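Local coordinates for protein mitogen (Streptococcus dysgalactiae, PDB 2J4X) that is a bacterial superantigen that binds zinc and, as in related toxins, probably activates T cells by linking their receptors to MHC class II molecules, at residues A[111-116]-A[202-207]; A[166-171]-A[180-185]; A[170-175]-A[197-202]. All blocks are in the same frame, centred on the assembly; numbering follows the deposited sequence.

Interaction 1. Residues A[111-116]-A[202-207]; sequences MNIFGE and FDVYLN. With ZN (zinc ion), chain B.
Asn112 and Phe114 each bond twice to the neighbouring strand, as expected of a parallel pair, here strands 104-114 and 199-206 in the middle of the beta-grasp sheet. Asn112 N donates to Phe202 O (2.8 Å) and Asn112 O accepts from Val204 N (2.6 Å); Phe114 then repeats the pattern with Val204 O and Leu206 N. On one side of the sheet the contact is greasy. Met111 CG rests on Val204 CG2 (3.7 Å), and the Ile113 CG2 branch crosses Leu206 CD1 at 3.5 Å. Helix 137-150 packs on this side, with Leu144 and Leu148 against Met111 and Ile140 against Phe202.

The other side carries Asn112, Phe114, Asp203 and Tyr205. The Phe114 and Tyr205 rings point the same way, their planes 26° apart, but the offset is large and there is little face-to-face overlap. Asp203 has its CG beside its own backbone N (chi1 -73°), which brings OD1 beside both Asn112 and the Phe114 ring: it lies at the ring edge, in its plane, 3.5 Å from Phe114 CE1. The other oxygen serves the metal site completed by His171 and His201: Asp203 OD2 binds zinc at 2.2 Å.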
loop_
_atom_site.group_PDB
_atom_site.type_symbol
_atom_site.label_atom_id
_atom_site.label_comp_id
_atom_site.label_asym_id
_atom_site.label_seq_id
_atom_site.Cartn_x
_atom_site.Cartn_y
_atom_site.Cartn_z
ATOM N N MET A 111 -15.122 -1.758 0.826
ATOM C CA MET A 111 -14.640 -0.434 1.159
ATOM C C MET A 111 -15.913 0.410 1.324
ATOM O O MET A 111 -16.694 0.557 0.386
ATOM C CB MET A 111 -13.773 0.064 -0.009
ATOM C CG MET A 111 -12.835 1.224 0.257
ATOM S SD MET A 111 -11.694 1.377 -1.160
ATOM C CE MET A 111 -12.517 2.614 -2.098
ATOM N N ASN A 112 -16.139 0.913 2.532
ATOM C CA ASN A 112 -17.299 1.757 2.827
ATOM C C ASN A 112 -16.811 3.183 2.782
ATOM O O ASN A 112 -15.908 3.546 3.547
ATOM C CB ASN A 112 -17.828 1.496 4.230
ATOM C CG ASN A 112 -18.289 0.081 4.420
ATOM O OD1 ASN A 112 -18.125 -0.493 5.505
ATOM N ND2 ASN A 112 -18.879 -0.497 3.372
ATOM N N ILE A 113 -17.405 3.986 1.903
ATOM C CA ILE A 113 -17.014 5.377 1.764
ATOM C C ILE A 113 -18.053 6.283 2.412
ATOM O O ILE A 113 -19.228 6.222 2.081
ATOM C CB ILE A 113 -16.841 5.744 0.302
ATOM C CG1 ILE A 113 -15.958 4.707 -0.382
ATOM C CG2 ILE A 113 -16.212 7.114 0.203
ATOM C CD1 ILE A 113 -15.679 4.995 -1.832
ATOM N N PHE A 114 -17.603 7.108 3.355
ATOM C CA PHE A 114 -18.469 8.022 4.087
ATOM C C PHE A 114 -18.093 9.448 3.815
ATOM O O PHE A 114 -16.915 9.765 3.692
ATOM C CB PHE A 114 -18.384 7.751 5.585
ATOM C CG PHE A 114 -18.830 6.371 5.964
ATOM C CD1 PHE A 114 -17.918 5.428 6.422
ATOM C CD2 PHE A 114 -20.163 5.999 5.833
ATOM C CE1 PHE A 114 -18.332 4.143 6.741
ATOM C CE2 PHE A 114 -20.582 4.716 6.148
ATOM C CZ PHE A 114 -19.665 3.789 6.603
ATOM N N GLY A 115 -19.108 10.303 3.722
ATOM C CA GLY A 115 -18.893 11.712 3.445
ATOM C C GLY A 115 -20.168 12.384 2.962
ATOM O O GLY A 115 -20.959 11.796 2.209
ATOM N N GLU A 116 -20.360 13.627 3.389
ATOM C CA GLU A 116 -21.539 14.398 3.025
ATOM C C GLU A 116 -22.004 14.256 1.568
ATOM O O GLU A 116 -23.183 13.987 1.325
ATOM C CB GLU A 116 -21.322 15.885 3.383
ATOM C CG GLU A 116 -21.426 16.180 4.895
ATOM C CD GLU A 116 -21.221 17.655 5.237
ATOM O OE1 GLU A 116 -21.758 18.519 4.506
ATOM O OE2 GLU A 116 -20.536 17.947 6.246
ATOM N N PHE A 202 -13.183 -2.297 5.149
ATOM C CA PHE A 202 -12.397 -1.059 5.143
ATOM C C PHE A 202 -13.365 0.117 5.215
ATOM O O PHE A 202 -14.399 0.096 4.548
ATOM C CB PHE A 202 -11.559 -0.931 3.860
ATOM C CG PHE A 202 -10.541 -2.019 3.684
ATOM C CD1 PHE A 202 -10.263 -2.520 2.413
ATOM C CD2 PHE A 202 -9.877 -2.561 4.787
ATOM C CE1 PHE A 202 -9.340 -3.556 2.238
ATOM C CE2 PHE A 202 -8.956 -3.593 4.628
ATOM C CZ PHE A 202 -8.687 -4.093 3.347
ATOM N N ASP A 203 -13.033 1.125 6.027
ATOM C CA ASP A 203 -13.865 2.324 6.173
ATOM C C ASP A 203 -13.125 3.569 5.723
ATOM O O ASP A 203 -12.016 3.839 6.181
ATOM C CB ASP A 203 -14.296 2.523 7.622
ATOM C CG ASP A 203 -15.351 1.530 8.065
ATOM O OD1 ASP A 203 -16.380 1.365 7.357
ATOM O OD2 ASP A 203 -15.143 0.922 9.138
ATOM N N VAL A 204 -13.744 4.332 4.833
ATOM C CA VAL A 204 -13.132 5.550 4.320
ATOM C C VAL A 204 -13.904 6.751 4.862
ATOM O O VAL A 204 -15.111 6.819 4.693
ATOM C CB VAL A 204 -13.168 5.557 2.793
ATOM C CG1 VAL A 204 -12.457 6.774 2.266
ATOM C CG2 VAL A 204 -12.545 4.279 2.259
ATOM N N TYR A 205 -13.217 7.686 5.525
ATOM C CA TYR A 205 -13.867 8.874 6.102
ATOM C C TYR A 205 -13.471 10.161 5.431
ATOM O O TYR A 205 -12.527 10.822 5.863
ATOM C CB TYR A 205 -13.559 8.988 7.591
ATOM C CG TYR A 205 -14.075 7.808 8.352
ATOM C CD1 TYR A 205 -13.264 6.693 8.601
ATOM C CD2 TYR A 205 -15.402 7.766 8.759
ATOM C CE1 TYR A 205 -13.773 5.566 9.240
ATOM C CE2 TYR A 205 -15.922 6.650 9.390
ATOM C CZ TYR A 205 -15.109 5.560 9.628
ATOM O OH TYR A 205 -15.659 4.478 10.264
ATOM N N LEU A 206 -14.219 10.520 4.392
ATOM C CA LEU A 206 -13.950 11.725 3.623
ATOM C C LEU A 206 -14.309 13.031 4.336
ATOM O O LEU A 206 -15.362 13.151 4.960
ATOM C CB LEU A 206 -14.655 11.638 2.267
ATOM C CG LEU A 206 -14.313 10.367 1.484
ATOM C CD1 LEU A 206 -14.960 10.421 0.113
ATOM C CD2 LEU A 206 -12.801 10.211 1.369
ATOM N N ASN A 207 -13.398 13.997 4.246
ATOM C CA ASN A 207 -13.565 15.303 4.852
ATOM C C ASN A 207 -13.849 15.200 6.331
ATOM O O ASN A 207 -14.735 15.870 6.842
ATOM C CB ASN A 207 -14.685 16.069 4.155
ATOM C CG ASN A 207 -14.347 16.404 2.720
ATOM O OD1 ASN A 207 -15.137 16.160 1.818
ATOM N ND2 ASN A 207 -13.172 16.967 2.504
HETATM ZN ZN ZN B . -16.612 -0.319 10.182
#

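Interaction 2. Residues A[166-171]-A[180-185]; sequences GYWGIH and TDLFTH. With ZN (zinc ion), chain B.
This is antiparallel pairing at the open end of a beta hairpin, with Trp168 and Thr180 as the hydrogen-bonded pair; strand 177-181 forms one outer edge of the beta-grasp sheet. Trp168 N donates to Thr180 O (2.9 Å) and Thr180 N returns a bond to Trp168 O. One step further out, Leu182 N still reaches Gly166 O (2.9 Å), although the second strand has already ended and a type I turn from Asp181 to Thr184 has begun.

The Trp168 side chain takes its CG between the backbone N and the carbonyl carbon (chi1 69°), which lays the indole alongside Thr180, with Trp168 NE1 3.5 Å from Thr180 CB. Leu182 comes across it at about a right angle, CD2 to Trp168 CD1 at 3.4 Å. The indole N-H is spent on Asp141 of helix 137-150, so that bond ties the strand to the helix covering it. On the other side of the sheet the Tyr167 ring stacks on Tyr205 of the neighbouring strand 199-206, and Tyr167 CB sits 3.0 Å from Thr180 O.

Asp181 shapes the turn as an Asx turn: OD1 accepts from Phe183 N at 3.0 Å, the donor lying 40° out of the carboxylate plane.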
loop_
_atom_site.group_PDB
_atom_site.type_symbol
_atom_site.label_atom_id
_atom_site.label_comp_id
_atom_site.label_asym_id
_atom_site.label_seq_id
_atom_site.Cartn_x
_atom_site.Cartn_y
_atom_site.Cartn_z
ATOM N N GLY A 166 -9.001 13.756 5.097
ATOM C CA GLY A 166 -9.641 12.492 5.407
ATOM C C GLY A 166 -8.733 11.361 5.856
ATOM O O GLY A 166 -7.523 11.477 5.872
ATOM N N TYR A 167 -9.336 10.242 6.227
ATOM C CA TYR A 167 -8.583 9.074 6.676
ATOM C C TYR A 167 -9.414 7.797 6.448
ATOM O O TYR A 167 -10.594 7.859 6.113
ATOM C CB TYR A 167 -8.197 9.233 8.169
ATOM C CG TYR A 167 -9.355 9.217 9.158
ATOM C CD1 TYR A 167 -9.669 8.068 9.885
ATOM C CD2 TYR A 167 -10.141 10.346 9.354
ATOM C CE1 TYR A 167 -10.726 8.050 10.769
ATOM C CE2 TYR A 167 -11.204 10.332 10.235
ATOM C CZ TYR A 167 -11.488 9.185 10.935
ATOM O OH TYR A 167 -12.549 9.184 11.795
ATOM N N TRP A 168 -8.791 6.641 6.591
ATOM C CA TRP A 168 -9.533 5.417 6.420
ATOM C C TRP A 168 -9.063 4.455 7.476
ATOM O O TRP A 168 -8.132 4.745 8.218
ATOM C CB TRP A 168 -9.319 4.818 5.026
ATOM C CG TRP A 168 -7.952 4.287 4.809
ATOM C CD1 TRP A 168 -6.816 5.006 4.532
ATOM C CD2 TRP A 168 -7.558 2.913 4.849
ATOM N NE1 TRP A 168 -5.738 4.157 4.391
ATOM C CE2 TRP A 168 -6.162 2.867 4.583
ATOM C CE3 TRP A 168 -8.246 1.710 5.087
ATOM C CZ2 TRP A 168 -5.444 1.662 4.544
ATOM C CZ3 TRP A 168 -7.533 0.518 5.048
ATOM C CH2 TRP A 168 -6.139 0.504 4.776
ATOM N N GLY A 169 -9.721 3.307 7.546
ATOM C CA GLY A 169 -9.341 2.299 8.513
ATOM C C GLY A 169 -9.664 0.869 8.120
ATOM O O GLY A 169 -10.549 0.602 7.316
ATOM N N ILE A 170 -8.900 -0.050 8.693
ATOM C CA ILE A 170 -9.092 -1.474 8.494
ATOM C C ILE A 170 -9.947 -1.817 9.704
ATOM O O ILE A 170 -9.498 -1.661 10.849
ATOM C CB ILE A 170 -7.750 -2.233 8.597
ATOM C CG1 ILE A 170 -6.846 -1.817 7.438
ATOM C CG2 ILE A 170 -7.994 -3.751 8.623
ATOM C CD1 ILE A 170 -5.411 -2.266 7.572
ATOM N N HIS A 171 -11.187 -2.234 9.468
ATOM C CA HIS A 171 -12.062 -2.578 10.578
ATOM C C HIS A 171 -12.042 -4.071 10.772
ATOM O O HIS A 171 -12.610 -4.831 9.979
ATOM C CB HIS A 171 -13.487 -2.094 10.345
ATOM C CG HIS A 171 -14.254 -1.862 11.618
ATOM N ND1 HIS A 171 -15.150 -0.821 11.771
ATOM C CD2 HIS A 171 -14.244 -2.524 12.801
ATOM C CE1 HIS A 171 -15.653 -0.851 12.993
ATOM N NE2 HIS A 171 -15.121 -1.876 13.638
ATOM N N THR A 180 -5.615 5.412 9.198
ATOM C CA THR A 180 -4.524 6.012 8.447
ATOM C C THR A 180 -4.964 7.319 7.813
ATOM O O THR A 180 -6.041 7.401 7.244
ATOM C CB THR A 180 -4.013 5.054 7.344
ATOM O OG1 THR A 180 -3.558 3.840 7.954
ATOM C CG2 THR A 180 -2.868 5.680 6.563
ATOM N N ASP A 181 -4.120 8.339 7.915
ATOM C CA ASP A 181 -4.421 9.649 7.349
ATOM C C ASP A 181 -4.182 9.556 5.852
ATOM O O ASP A 181 -3.074 9.228 5.433
ATOM C CB ASP A 181 -3.498 10.706 7.958
ATOM C CG ASP A 181 -3.957 12.106 7.683
ATOM O OD1 ASP A 181 -4.603 12.338 6.658
ATOM O OD2 ASP A 181 -3.651 12.997 8.484
ATOM N N LEU A 182 -5.222 9.825 5.060
ATOM C CA LEU A 182 -5.154 9.767 3.596
ATOM C C LEU A 182 -4.328 10.866 2.972
ATOM O O LEU A 182 -4.078 10.845 1.776
ATOM C CB LEU A 182 -6.557 9.837 2.996
ATOM C CG LEU A 182 -7.406 8.566 2.991
ATOM C CD1 LEU A 182 -8.812 8.857 2.423
ATOM C CD2 LEU A 182 -6.670 7.497 2.156
ATOM N N PHE A 183 -3.937 11.842 3.787
ATOM C CA PHE A 183 -3.138 12.965 3.328
ATOM C C PHE A 183 -1.724 12.945 3.883
ATOM O O PHE A 183 -1.089 13.984 4.045
ATOM C CB PHE A 183 -3.855 14.285 3.656
ATOM C CG PHE A 183 -4.982 14.581 2.708
ATOM C CD1 PHE A 183 -6.186 13.893 2.807
ATOM C CD2 PHE A 183 -4.776 15.407 1.603
ATOM C CE1 PHE A 183 -7.156 14.008 1.813
ATOM C CE2 PHE A 183 -5.741 15.525 0.609
ATOM C CZ PHE A 183 -6.928 14.821 0.715
ATOM N N THR A 184 -1.251 11.735 4.171
ATOM C CA THR A 184 0.096 11.491 4.678
ATOM C C THR A 184 0.707 10.359 3.841
ATOM O O THR A 184 0.003 9.674 3.087
ATOM C CB THR A 184 0.110 11.052 6.192
ATOM O OG1 THR A 184 -0.509 9.776 6.345
ATOM C CG2 THR A 184 -0.620 12.036 7.048
ATOM N N HIS A 185 2.023 10.188 3.953
ATOM C CA HIS A 185 2.729 9.110 3.257
ATOM C C HIS A 185 3.273 8.178 4.343
ATOM O O HIS A 185 4.303 8.463 4.952
ATOM C CB HIS A 185 3.899 9.641 2.421
ATOM C CG HIS A 185 4.503 8.602 1.532
ATOM N ND1 HIS A 185 4.581 7.273 1.897
ATOM C CD2 HIS A 185 5.025 8.682 0.287
ATOM C CE1 HIS A 185 5.121 6.579 0.912
ATOM N NE2 HIS A 185 5.400 7.409 -0.076
HETATM ZN ZN ZN B . -16.612 -0.319 10.182
#

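Interaction 3. Residues A[170-175]-A[197-202]. With ZN (zinc ion), chain B.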
loop_
_atom_site.group_PDB
_atom_site.type_symbol
_atom_site.label_atom_id
_atom_site.label_comp_id
_atom_site.label_asym_id
_atom_site.label_seq_id
_atom_site.Cartn_x
_atom_site.Cartn_y
_atom_site.Cartn_z
ATOM N N ILE A 170 -8.900 -0.050 8.693
ATOM C CA ILE A 170 -9.092 -1.474 8.494
ATOM C C ILE A 170 -9.947 -1.817 9.704
ATOM O O ILE A 170 -9.498 -1.661 10.849
ATOM C CB ILE A 170 -7.750 -2.233 8.597
ATOM C CG1 ILE A 170 -6.846 -1.817 7.438
ATOM C CG2 ILE A 170 -7.994 -3.751 8.623
ATOM C CD1 ILE A 170 -5.411 -2.266 7.572
ATOM N N HIS A 171 -11.187 -2.234 9.468
ATOM C CA HIS A 171 -12.062 -2.578 10.578
ATOM C C HIS A 171 -12.042 -4.071 10.772
ATOM O O HIS A 171 -12.610 -4.831 9.979
ATOM C CB HIS A 171 -13.487 -2.094 10.345
ATOM C CG HIS A 171 -14.254 -1.862 11.618
ATOM N ND1 HIS A 171 -15.150 -0.821 11.771
ATOM C CD2 HIS A 171 -14.244 -2.524 12.801
ATOM C CE1 HIS A 171 -15.653 -0.851 12.993
ATOM N NE2 HIS A 171 -15.121 -1.876 13.638
ATOM N N TYR A 172 -11.341 -4.456 11.840
ATOM C CA TYR A 172 -11.144 -5.838 12.251
ATOM C C TYR A 172 -12.428 -6.483 12.754
ATOM O O TYR A 172 -13.365 -5.786 13.160
ATOM C CB TYR A 172 -10.037 -5.906 13.318
ATOM C CG TYR A 172 -8.659 -5.612 12.751
ATOM C CD1 TYR A 172 -8.040 -4.377 12.959
ATOM C CD2 TYR A 172 -8.004 -6.550 11.938
ATOM C CE1 TYR A 172 -6.803 -4.074 12.365
ATOM C CE2 TYR A 172 -6.768 -6.257 11.339
ATOM C CZ TYR A 172 -6.177 -5.016 11.553
ATOM O OH TYR A 172 -4.985 -4.705 10.940
ATOM N N LYS A 173 -12.470 -7.814 12.695
ATOM C CA LYS A 173 -13.625 -8.562 13.136
ATOM C C LYS A 173 -13.788 -8.454 14.652
ATOM O O LYS A 173 -14.898 -8.576 15.178
ATOM C CB LYS A 173 -13.472 -10.009 12.708
ATOM C CG LYS A 173 -13.627 -10.208 11.220
ATOM C CD LYS A 173 -13.311 -11.641 10.840
ATOM C CE LYS A 173 -13.507 -11.878 9.365
ATOM N NZ LYS A 173 -13.199 -13.283 8.970
ATOM N N ASP A 174 -12.686 -8.212 15.354
ATOM C CA ASP A 174 -12.728 -8.066 16.804
ATOM C C ASP A 174 -13.062 -6.620 17.162
ATOM O O ASP A 174 -12.752 -6.148 18.248
ATOM C CB ASP A 174 -11.383 -8.447 17.427
ATOM C CG ASP A 174 -10.319 -7.395 17.199
ATOM O OD1 ASP A 174 -9.192 -7.580 17.703
ATOM O OD2 ASP A 174 -10.604 -6.384 16.522
ATOM N N ASN A 175 -13.663 -5.912 16.217
ATOM C CA ASN A 175 -14.078 -4.531 16.411
ATOM C C ASN A 175 -12.964 -3.472 16.548
ATOM O O ASN A 175 -13.248 -2.267 16.626
ATOM C CB ASN A 175 -15.032 -4.461 17.606
ATOM C CG ASN A 175 -15.848 -3.185 17.624
ATOM O OD1 ASN A 175 -16.433 -2.794 16.602
ATOM N ND2 ASN A 175 -15.900 -2.528 18.786
ATOM N N SER A 197 -7.605 -12.568 7.359
ATOM C CA SER A 197 -8.683 -13.348 7.982
ATOM C C SER A 197 -9.315 -12.641 9.179
ATOM O O SER A 197 -10.454 -12.939 9.534
ATOM C CB SER A 197 -8.200 -14.756 8.398
ATOM O OG SER A 197 -7.216 -14.713 9.421
ATOM N N LYS A 198 -8.596 -11.695 9.786
ATOM C CA LYS A 198 -9.130 -10.959 10.933
ATOM C C LYS A 198 -9.784 -9.624 10.539
ATOM O O LYS A 198 -10.336 -8.914 11.382
ATOM C CB LYS A 198 -8.013 -10.722 11.937
ATOM C CG LYS A 198 -7.362 -11.996 12.403
ATOM C CD LYS A 198 -6.168 -11.666 13.248
ATOM C CE LYS A 198 -5.254 -12.865 13.420
ATOM N NZ LYS A 198 -3.913 -12.464 13.973
ATOM N N VAL A 199 -9.732 -9.308 9.246
ATOM C CA VAL A 199 -10.290 -8.075 8.701
ATOM C C VAL A 199 -11.746 -8.242 8.296
ATOM O O VAL A 199 -12.103 -9.173 7.570
ATOM C CB VAL A 199 -9.483 -7.592 7.439
ATOM C CG1 VAL A 199 -10.228 -6.472 6.733
ATOM C CG2 VAL A 199 -8.091 -7.101 7.853
ATOM N N SER A 200 -12.597 -7.338 8.761
ATOM C CA SER A 200 -13.983 -7.413 8.372
ATOM C C SER A 200 -14.174 -6.559 7.118
ATOM O O SER A 200 -14.580 -7.072 6.074
ATOM C CB SER A 200 -14.885 -6.917 9.487
ATOM O OG SER A 200 -16.237 -6.966 9.054
ATOM N N HIS A 201 -13.862 -5.268 7.205
ATOM C CA HIS A 201 -14.021 -4.382 6.052
ATOM C C HIS A 201 -13.127 -3.166 6.162
ATOM O O HIS A 201 -12.396 -3.025 7.141
ATOM C CB HIS A 201 -15.462 -3.899 5.944
ATOM C CG HIS A 201 -15.973 -3.250 7.192
ATOM N ND1 HIS A 201 -16.384 -3.971 8.294
ATOM C CD2 HIS A 201 -16.132 -1.946 7.519
ATOM C CE1 HIS A 201 -16.776 -3.142 9.244
ATOM N NE2 HIS A 201 -16.635 -1.907 8.800
ATOM N N PHE A 202 -13.183 -2.297 5.149
ATOM C CA PHE A 202 -12.397 -1.059 5.143
ATOM C C PHE A 202 -13.365 0.117 5.215
ATOM O O PHE A 202 -14.399 0.096 4.548
ATOM C CB PHE A 202 -11.559 -0.931 3.860
ATOM C CG PHE A 202 -10.541 -2.019 3.684
ATOM C CD1 PHE A 202 -10.263 -2.520 2.413
ATOM C CD2 PHE A 202 -9.877 -2.561 4.787
ATOM C CE1 PHE A 202 -9.340 -3.556 2.238
ATOM C CE2 PHE A 202 -8.956 -3.593 4.628
ATOM C CZ PHE A 202 -8.687 -4.093 3.347
HETATM ZN ZN ZN B . -16.612 -0.319 10.182
#
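Strands 170-172 and 199-202 run antiparallel with their axes at 149°, and the ladder slips by one residue just after His171, whose carbonyl O accepts from both Ser200 N (2.8 Å) and His201 N (3.1 Å). His171 N completes the hydrogen-bonded pair by donating to His201 O.

Under this backbone Ile170 faces the domain interior. Its CG2 is pressed against Val199 CG2 at 3.4 Å, tighter than a usual carbon contact, while CG1 lies next to the Phe202 ring. The same CG2 also sits over one face of the Tyr172 ring, near the rim. Ile194 of strand 193-195 packs on all three of Ile170, Tyr172 and Val199.

The slip is a classic beta bulge, with Ser200 and His201 both opposite His171, and it lies beside the zinc site of the beta-grasp sheet. There the two histidines emerge side by side: His171 ND1 binds zinc at 2.2 Å and His201 NE2 at 2.1 Å, with Asp203 as the third protein ligand. Their ring planes are 35° apart, and His171 CB lies over a face of the His201 ring. With chi1 at 55°, His201 tucks its imidazole back over its own main chain, and the ring face meets that CB. Its other nitrogen is engaged too: His201 ND1 donates in the ring plane to Ser200 OG, a second-shell bond that steadies the ring's rotation. On His171 the corresponding bond, NE2 to Asn175 OD1, is weak.

Beyond the bulge the pairing moves to the surface. Lys173 N donates to Lys198 O (2.7 Å), and the Lys173 side chain, extended beyond CG, runs over the chain at 197-199 until its NZ meets Ser197 O at 2.8 Å.

In the fold
All three contacts belong to one beta-grasp sheet and follow its order: interaction 1 joins strand 104-114 to 199-206, interaction 3 joins 199-206 to 166-172, and interaction 2 joins 166-172 to 177-181. Interaction 1 is an even parallel ladder, interaction 2 a short antiparallel one that runs out into a turn; both are buried, with apolar packing against helix 137-150, and they meet through Tyr205 N with Tyr167 O and Gly169 N with Asp203 O. In the partly buried interaction 3 a bulge and a lysine-to-carbonyl bond replace the even ladder. Zinc draws on two strands: Asp203 in interaction 1, His201 in interaction 3, and His171, which ends the first segment of interaction 2 but makes its contacts in interaction 3.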